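Putative uncharacterized protein (Streptococcus pyogenes serotype M1, PDB 3VZH) probably cleaves CRISPR precursor RNA as a Cas5d-type endoribonuclease of the type I-C system, part of microbial defence against mobile genetic elements. Local coordinates at residues F9-S14 and G146-I151; V59-V64 and L98-F103; K63-I68 and E157-Y162. One frame throughout, in Å; residues are numbered along the deposited sequence.

Interaction 1: residues F9-S14 and G146-I151; sequences FYVRVS and GLVDDI
Ile151 lays its branches along strand 9-14: CG1 rests against the CB of Tyr10 at 3.7 Å, and CG2 meets the aliphatic base of Arg12. With CG1 between the backbone N and the carbonyl carbon (chi1 58°), CG2 is directed to Arg12 CB; the extended second torsion brings CD1 to 3.9 Å from Val11 C. The contact is an antiparallel strand pair that brings the short strand 147-150 into the main sheet of this Cas5-family fold. Arg12 with Asp149 and Ser14 with Leu147 are hydrogen-bonded pairs, each closed by two N-H to O=C bonds; the Asp149 N to Arg12 O bond is 2.8 Å and nearly straight at 169°. Between them lies the non-hydrogen-bonded pair Val13 and Val148, whose CG2 methyls meet at 4.1 Å, while Val11 CG1 reaches Val148 CG1 from the next position. These valines face helix 39-49, where Ile45 and Ile49 cover them. Asp150, on the same face, forms a salt bridge with Arg130. On the other face the contact is wetter: the extended Arg12 brings its guanidinium group near Asp149, but NH1 and OD2 remain 5.6 Å apart and a water lies between them, donating to Asp149 OD2 and bonded only weakly to Arg12 NH1. A second water accepts from Arg12 NH1, donates to Leu147 O and bonds Ser14 OG at 2.8 Å.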
# COMPACT_ATOMS: atom_id res chain seq x y z
N PHE A 9 -0.53 -4.51 11.56
CA PHE A 9 -1.61 -3.54 11.63
C PHE A 9 -2.44 -3.74 10.39
O PHE A 9 -1.94 -4.25 9.36
CB PHE A 9 -1.02 -2.09 11.55
CG PHE A 9 -0.24 -1.75 12.78
CD1 PHE A 9 -0.93 -1.27 13.89
CD2 PHE A 9 1.17 -1.87 12.82
CE1 PHE A 9 -0.26 -0.96 15.05
CE2 PHE A 9 1.86 -1.55 13.98
CZ PHE A 9 1.14 -1.11 15.09
N TYR A 10 -3.73 -3.36 10.52
CA TYR A 10 -4.73 -3.58 9.44
C TYR A 10 -5.55 -2.33 9.30
O TYR A 10 -5.99 -1.72 10.32
CB TYR A 10 -5.68 -4.71 9.95
CG TYR A 10 -4.95 -6.00 10.26
CD1 TYR A 10 -4.75 -6.95 9.23
CD2 TYR A 10 -4.45 -6.26 11.50
CE1 TYR A 10 -4.10 -8.11 9.48
CE2 TYR A 10 -3.79 -7.47 11.76
CZ TYR A 10 -3.60 -8.33 10.70
OH TYR A 10 -2.98 -9.56 10.85
N VAL A 11 -5.81 -1.91 8.05
CA VAL A 11 -6.59 -0.71 7.83
C VAL A 11 -7.47 -0.93 6.66
O VAL A 11 -7.11 -1.73 5.73
CB VAL A 11 -5.75 0.55 7.52
CG1 VAL A 11 -5.09 1.07 8.78
CG2 VAL A 11 -4.73 0.24 6.44
N ARG A 12 -8.63 -0.30 6.69
CA ARG A 12 -9.54 -0.28 5.53
C ARG A 12 -9.38 1.08 4.85
O ARG A 12 -9.57 2.14 5.51
CB ARG A 12 -10.95 -0.41 6.05
CG ARG A 12 -12.04 -0.43 4.92
CD ARG A 12 -13.38 -0.75 5.59
NE ARG A 12 -14.37 -1.11 4.59
CZ ARG A 12 -15.03 -0.25 3.83
NH1 ARG A 12 -14.77 1.07 3.90
NH2 ARG A 12 -15.98 -0.68 2.97
N VAL A 13 -9.07 1.10 3.56
CA VAL A 13 -8.94 2.35 2.86
C VAL A 13 -9.95 2.32 1.73
O VAL A 13 -10.00 1.31 0.95
CB VAL A 13 -7.53 2.48 2.23
CG1 VAL A 13 -7.35 3.85 1.59
CG2 VAL A 13 -6.40 2.26 3.28
N SER A 14 -10.70 3.41 1.59
CA SER A 14 -11.77 3.49 0.55
C SER A 14 -11.76 4.82 -0.18
O SER A 14 -11.20 5.80 0.32
CB SER A 14 -13.10 3.18 1.18
OG SER A 14 -13.45 4.19 2.14
N GLY A 146 -8.68 9.52 -0.24
CA GLY A 146 -9.04 8.24 0.36
C GLY A 146 -9.46 8.47 1.80
O GLY A 146 -9.18 9.51 2.41
N LEU A 147 -10.10 7.46 2.34
CA LEU A 147 -10.56 7.46 3.72
C LEU A 147 -9.93 6.27 4.38
O LEU A 147 -10.08 5.14 3.85
CB LEU A 147 -12.06 7.29 3.74
CG LEU A 147 -12.71 6.89 5.09
CD1 LEU A 147 -12.46 8.08 6.04
CD2 LEU A 147 -14.21 6.60 4.89
N VAL A 148 -9.26 6.47 5.52
CA VAL A 148 -8.62 5.36 6.26
C VAL A 148 -9.48 5.10 7.51
O VAL A 148 -9.82 6.07 8.25
CB VAL A 148 -7.22 5.78 6.74
CG1 VAL A 148 -6.67 4.82 7.79
CG2 VAL A 148 -6.27 5.69 5.52
N ASP A 149 -9.85 3.86 7.72
CA ASP A 149 -10.48 3.49 8.99
C ASP A 149 -9.83 2.26 9.63
O ASP A 149 -9.24 1.38 8.96
CB ASP A 149 -12.01 3.24 8.84
CG ASP A 149 -12.84 4.56 8.89
OD1 ASP A 149 -12.61 5.40 9.78
OD2 ASP A 149 -13.68 4.74 8.01
N ASP A 150 -9.98 2.19 10.95
CA ASP A 150 -9.44 1.14 11.77
C ASP A 150 -10.21 -0.18 11.57
O ASP A 150 -11.47 -0.20 11.53
CB ASP A 150 -9.63 1.56 13.24
CG ASP A 150 -8.72 0.75 14.19
OD1 ASP A 150 -8.69 1.12 15.37
OD2 ASP A 150 -7.93 -0.17 13.70
N ILE A 151 -9.48 -1.27 11.26
CA ILE A 151 -10.15 -2.60 11.37
C ILE A 151 -9.22 -3.51 12.18
O ILE A 151 -8.07 -3.20 12.30
CB ILE A 151 -10.38 -3.23 10.00
CG1 ILE A 151 -9.04 -3.40 9.22
CG2 ILE A 151 -11.42 -2.39 9.19
CD1 ILE A 151 -9.18 -4.23 7.91
O HOH W 1 -5.08 -2.73 13.08
O HOH W 2 -12.37 3.14 4.49
O HOH W 3 -14.38 3.16 6.25

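Interaction 2: residues V59-V64 and L98-F103; sequences VTEVKV and LIKFHF
The His102 ring meets Thr60 at its edge, where the methyl CG2 lies near the ring plane, 3.5 Å from CE1. A water also sits at the ring edge, in plane with the ring, and links His102 ND1 to Thr60 OG1. Phe101 brings its CB rather than its ring to the opposing strand, against the CA of Val59. Thr60 OG1 stands between its own backbone N and carbonyl carbon (chi1 59°), which sets it across the start of the Lys100 chain at a slant, 3.6 Å from CG. The lysine runs fully extended past this hydroxyl to NZ, and a second water joins OG1 to NZ; Asp8 is a long, weak ionic partner of Lys100 NZ. In the backbone, Lys100 O accepts from Thr60 N at 2.9 Å and more weakly from Glu61 N at 3.4 Å. In return Lys100 N gives an almost straight bond to Glu61 O, at 175°. Glu61 and Lys100 pack CB to CB, but the Glu61 carboxylate goes to Tyr156 and Thr202. Lys63 and Leu98 form a regular hydrogen-bonded pair, and Lys63 NZ turns to Tyr156. The opposite face is apolar: Val59 CG1 touches Ile99 CG2 at 3.7 Å, and helix 39-49 covers Val59, Val62 and Phe101. With Thr60 and Glu61 both set against Lys100, the arrangement is a classic beta bulge, here in two antiparallel central strands of the Cas5 sheet, whose RRM-like core is a hallmark of these RNA-processing proteins.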
# COMPACT_ATOMS: atom_id res chain seq x y z
N VAL A 59 4.55 -2.99 3.73
CA VAL A 59 3.18 -3.45 3.37
C VAL A 59 3.31 -4.90 2.90
O VAL A 59 4.07 -5.19 1.96
CB VAL A 59 2.52 -2.59 2.24
CG1 VAL A 59 1.20 -3.27 1.79
CG2 VAL A 59 2.18 -1.17 2.81
N THR A 60 2.58 -5.81 3.53
CA THR A 60 2.82 -7.23 3.16
C THR A 60 1.70 -7.85 2.34
O THR A 60 1.91 -8.86 1.61
CB THR A 60 3.06 -8.13 4.38
OG1 THR A 60 1.92 -8.09 5.25
CG2 THR A 60 4.35 -7.69 5.09
N GLU A 61 0.50 -7.30 2.46
CA GLU A 61 -0.68 -7.92 1.84
C GLU A 61 -1.76 -6.88 1.61
O GLU A 61 -1.89 -5.92 2.44
CB GLU A 61 -1.19 -9.07 2.68
CG GLU A 61 -2.05 -10.02 1.87
CD GLU A 61 -2.37 -11.26 2.67
OE1 GLU A 61 -3.22 -11.20 3.55
OE2 GLU A 61 -1.75 -12.31 2.42
N VAL A 62 -2.49 -7.00 0.51
CA VAL A 62 -3.74 -6.18 0.33
C VAL A 62 -4.89 -7.02 -0.14
O VAL A 62 -4.67 -8.02 -0.87
CB VAL A 62 -3.51 -4.99 -0.64
CG1 VAL A 62 -3.09 -5.44 -2.09
CG2 VAL A 62 -4.78 -4.09 -0.72
N LYS A 63 -6.11 -6.71 0.34
CA LYS A 63 -7.31 -7.39 -0.11
C LYS A 63 -8.14 -6.39 -0.90
O LYS A 63 -8.47 -5.28 -0.39
CB LYS A 63 -8.17 -8.05 1.00
CG LYS A 63 -7.35 -8.99 1.89
CD LYS A 63 -8.18 -9.61 3.00
CE LYS A 63 -9.21 -10.49 2.52
NZ LYS A 63 -9.45 -11.48 3.65
N VAL A 64 -8.39 -6.73 -2.16
CA VAL A 64 -9.26 -5.93 -3.06
C VAL A 64 -10.70 -6.38 -2.84
O VAL A 64 -11.09 -7.49 -3.25
CB VAL A 64 -8.76 -6.16 -4.54
CG1 VAL A 64 -9.64 -5.37 -5.52
CG2 VAL A 64 -7.29 -5.77 -4.68
N LEU A 98 -8.17 -3.53 1.95
CA LEU A 98 -7.74 -3.71 3.31
C LEU A 98 -6.23 -3.98 3.21
O LEU A 98 -5.77 -4.89 2.42
CB LEU A 98 -8.51 -4.90 3.95
CG LEU A 98 -10.00 -4.92 3.65
CD1 LEU A 98 -10.54 -6.13 4.41
CD2 LEU A 98 -10.71 -3.66 4.18
N ILE A 99 -5.43 -3.26 4.01
CA ILE A 99 -3.98 -3.35 3.90
C ILE A 99 -3.51 -4.00 5.24
O ILE A 99 -3.90 -3.53 6.32
CB ILE A 99 -3.34 -1.94 3.78
CG1 ILE A 99 -3.99 -1.16 2.61
CG2 ILE A 99 -1.82 -2.03 3.53
CD1 ILE A 99 -3.49 0.30 2.47
N LYS A 100 -2.62 -4.95 5.12
CA LYS A 100 -1.87 -5.56 6.25
C LYS A 100 -0.44 -5.06 6.15
O LYS A 100 0.17 -5.15 5.08
CB LYS A 100 -1.93 -7.07 6.11
CG LYS A 100 -1.13 -7.79 7.19
CD LYS A 100 -1.20 -9.33 6.95
CE LYS A 100 -0.40 -10.06 8.05
NZ LYS A 100 -0.31 -11.54 7.73
N PHE A 101 0.10 -4.51 7.25
CA PHE A 101 1.43 -3.97 7.18
C PHE A 101 2.08 -4.04 8.57
O PHE A 101 1.37 -4.26 9.56
CB PHE A 101 1.44 -2.59 6.63
CG PHE A 101 0.83 -1.52 7.55
CD1 PHE A 101 1.66 -0.66 8.31
CD2 PHE A 101 -0.53 -1.34 7.56
CE1 PHE A 101 1.06 0.35 9.13
CE2 PHE A 101 -1.12 -0.36 8.37
CZ PHE A 101 -0.32 0.50 9.11
N HIS A 102 3.39 -3.80 8.64
CA HIS A 102 4.06 -3.73 9.96
C HIS A 102 5.19 -2.82 9.77
O HIS A 102 5.34 -2.28 8.67
CB HIS A 102 4.48 -5.14 10.41
CG HIS A 102 5.53 -5.77 9.52
ND1 HIS A 102 5.22 -6.58 8.50
CD2 HIS A 102 6.96 -5.70 9.59
CE1 HIS A 102 6.38 -7.01 7.89
NE2 HIS A 102 7.45 -6.48 8.59
N PHE A 103 5.94 -2.58 10.82
CA PHE A 103 7.15 -1.80 10.60
C PHE A 103 8.37 -2.45 11.23
O PHE A 103 8.25 -3.29 12.12
CB PHE A 103 7.00 -0.34 11.06
CG PHE A 103 6.68 -0.15 12.53
CD1 PHE A 103 5.35 0.15 12.91
CD2 PHE A 103 7.68 -0.21 13.50
CE1 PHE A 103 5.04 0.34 14.25
CE2 PHE A 103 7.38 0.03 14.83
CZ PHE A 103 6.05 0.30 15.20
O HOH W 4 2.56 -7.08 7.79
O HOH W 5 1.51 -10.90 5.34

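Interaction 3: residues K63-I68 and E157-Y162; sequences KVINQI and ETTVSY
Ser161 and Ile65 hold the tight part of the contact, whereas Tyr162 and Gln67 lie at its exposed end. Ser161 OG donates to Val64 O at 2.6 Å, nearly in line with the carbonyl bond; it is sent there by a chi1 of 176°, opposite the backbone N. The same hydroxyl also bonds Tyr163 N, which helps fix its rotation. One residue on, Tyr162 N donates to Ile65 O at 2.8 Å, approaching from above the carbonyl plane. Ile65 CD1 meets Thr159 CG2 at 3.8 Å, the two side chains crossing at about a right angle, and Leu98 packs against both residues. Towards solvent, Gln67 stretches along the Tyr162 ring with its amide only 11° from the ring plane. Its CB stands 3.5 Å from the ring centroid, over one face, in a CH-pi contact. At the other end, Lys63 NZ, bonded to Tyr156 O, comes within 3.5 Å of Thr159 O. Thr159 is the first residue to leave helical geometry after helix 153-158, and the following residues run alongside the loop that follows strand 55-64. Paired backbone and serine bonds thus join two irregular connections at the surface, a strand exit and a helix exit, beside the main antiparallel sheet of the Cas5 fold.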
# COMPACT_ATOMS: atom_id res chain seq x y z
N LYS A 63 -6.11 -6.71 0.34
CA LYS A 63 -7.31 -7.39 -0.11
C LYS A 63 -8.14 -6.39 -0.90
O LYS A 63 -8.47 -5.28 -0.39
CB LYS A 63 -8.17 -8.05 1.00
CG LYS A 63 -7.35 -8.99 1.89
CD LYS A 63 -8.18 -9.61 3.00
CE LYS A 63 -9.21 -10.49 2.52
NZ LYS A 63 -9.45 -11.48 3.65
N VAL A 64 -8.39 -6.73 -2.16
CA VAL A 64 -9.26 -5.93 -3.06
C VAL A 64 -10.70 -6.38 -2.84
O VAL A 64 -11.09 -7.49 -3.25
CB VAL A 64 -8.76 -6.16 -4.54
CG1 VAL A 64 -9.64 -5.37 -5.52
CG2 VAL A 64 -7.29 -5.77 -4.68
N ILE A 65 -11.49 -5.56 -2.13
CA ILE A 65 -12.81 -6.01 -1.67
C ILE A 65 -13.84 -5.82 -2.72
O ILE A 65 -14.78 -6.63 -2.79
CB ILE A 65 -13.20 -5.24 -0.39
CG1 ILE A 65 -12.14 -5.59 0.71
CG2 ILE A 65 -14.58 -5.74 0.08
CD1 ILE A 65 -11.96 -7.10 1.00
N ASN A 66 -13.71 -4.77 -3.55
CA ASN A 66 -14.81 -4.40 -4.47
C ASN A 66 -14.54 -4.84 -5.91
O ASN A 66 -13.37 -4.74 -6.37
CB ASN A 66 -15.09 -2.88 -4.50
CG ASN A 66 -15.85 -2.39 -3.28
OD1 ASN A 66 -16.17 -3.20 -2.40
ND2 ASN A 66 -16.10 -1.05 -3.18
N GLN A 67 -15.63 -5.21 -6.60
CA GLN A 67 -15.64 -5.27 -8.07
C GLN A 67 -14.74 -4.15 -8.68
O GLN A 67 -14.85 -2.95 -8.39
CB GLN A 67 -17.07 -5.17 -8.58
CG GLN A 67 -17.15 -5.16 -10.10
CD GLN A 67 -18.59 -5.19 -10.55
OE1 GLN A 67 -19.53 -5.30 -9.75
NE2 GLN A 67 -18.75 -5.16 -11.81
N ILE A 68 -13.92 -4.54 -9.64
CA ILE A 68 -13.06 -3.59 -10.36
C ILE A 68 -13.89 -2.90 -11.46
O ILE A 68 -14.44 -3.60 -12.31
CB ILE A 68 -11.86 -4.30 -10.97
CG1 ILE A 68 -10.88 -4.80 -9.85
CG2 ILE A 68 -11.07 -3.42 -11.97
CD1 ILE A 68 -9.92 -5.85 -10.38
N GLU A 157 -9.26 -10.74 8.16
CA GLU A 157 -9.27 -12.12 7.76
C GLU A 157 -10.68 -12.56 7.34
O GLU A 157 -10.81 -13.39 6.44
CB GLU A 157 -8.74 -13.01 8.93
CG GLU A 157 -7.25 -12.72 9.10
CD GLU A 157 -6.57 -13.55 10.17
OE1 GLU A 157 -7.29 -14.30 10.88
OE2 GLU A 157 -5.32 -13.43 10.29
N THR A 158 -11.72 -12.02 7.94
CA THR A 158 -13.03 -12.54 7.62
C THR A 158 -13.81 -11.76 6.59
O THR A 158 -14.84 -12.22 6.13
CB THR A 158 -13.84 -12.79 8.90
OG1 THR A 158 -14.16 -11.53 9.48
CG2 THR A 158 -13.00 -13.58 9.83
N THR A 159 -13.29 -10.60 6.12
CA THR A 159 -14.11 -9.83 5.20
C THR A 159 -14.01 -10.49 3.83
O THR A 159 -12.89 -10.76 3.38
CB THR A 159 -13.58 -8.38 5.06
OG1 THR A 159 -13.80 -7.68 6.31
CG2 THR A 159 -14.33 -7.60 3.98
N VAL A 160 -15.17 -10.70 3.17
CA VAL A 160 -15.17 -11.45 1.91
C VAL A 160 -14.90 -10.50 0.74
O VAL A 160 -15.55 -9.42 0.61
CB VAL A 160 -16.53 -12.17 1.69
CG1 VAL A 160 -16.47 -12.99 0.41
CG2 VAL A 160 -16.83 -13.12 2.85
N SER A 161 -13.93 -10.86 -0.10
CA SER A 161 -13.65 -10.06 -1.36
C SER A 161 -14.73 -10.43 -2.42
O SER A 161 -15.19 -11.60 -2.51
CB SER A 161 -12.36 -10.53 -1.94
OG SER A 161 -12.04 -9.89 -3.23
N TYR A 162 -15.11 -9.42 -3.21
CA TYR A 162 -15.91 -9.61 -4.44
C TYR A 162 -15.26 -10.76 -5.28
O TYR A 162 -16.00 -11.54 -5.89
CB TYR A 162 -15.94 -8.29 -5.24
CG TYR A 162 -16.80 -8.42 -6.54
CD1 TYR A 162 -18.20 -8.39 -6.50
CD2 TYR A 162 -16.19 -8.64 -7.80
CE1 TYR A 162 -18.95 -8.52 -7.67
CE2 TYR A 162 -16.93 -8.76 -8.97
CZ TYR A 162 -18.28 -8.66 -8.93
OH TYR A 162 -18.95 -8.78 -10.09

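All three contacts belong to one large antiparallel sheet and its border. Interactions 1 and 2 have centres about 10 Å apart and share a seam: strand 9-15 pairs with 147-150 on one side and with 95-105 on the other, and 95-105 in turn pairs with 55-64. Phe9 N to Phe101 O, at 2.8 Å, is one probable bond across that seam. Interaction 3 lies about 13 Å from each of the others, centre to centre; it continues from strand 55-64 and touches interaction 2 through Leu98. Along the chain, 59-64 and 98-103 both fall between 9-14 and 146-151, while 157-162 follows the last. The sheet and the helix exit that borders it are thereby brought together from distant parts of the chain.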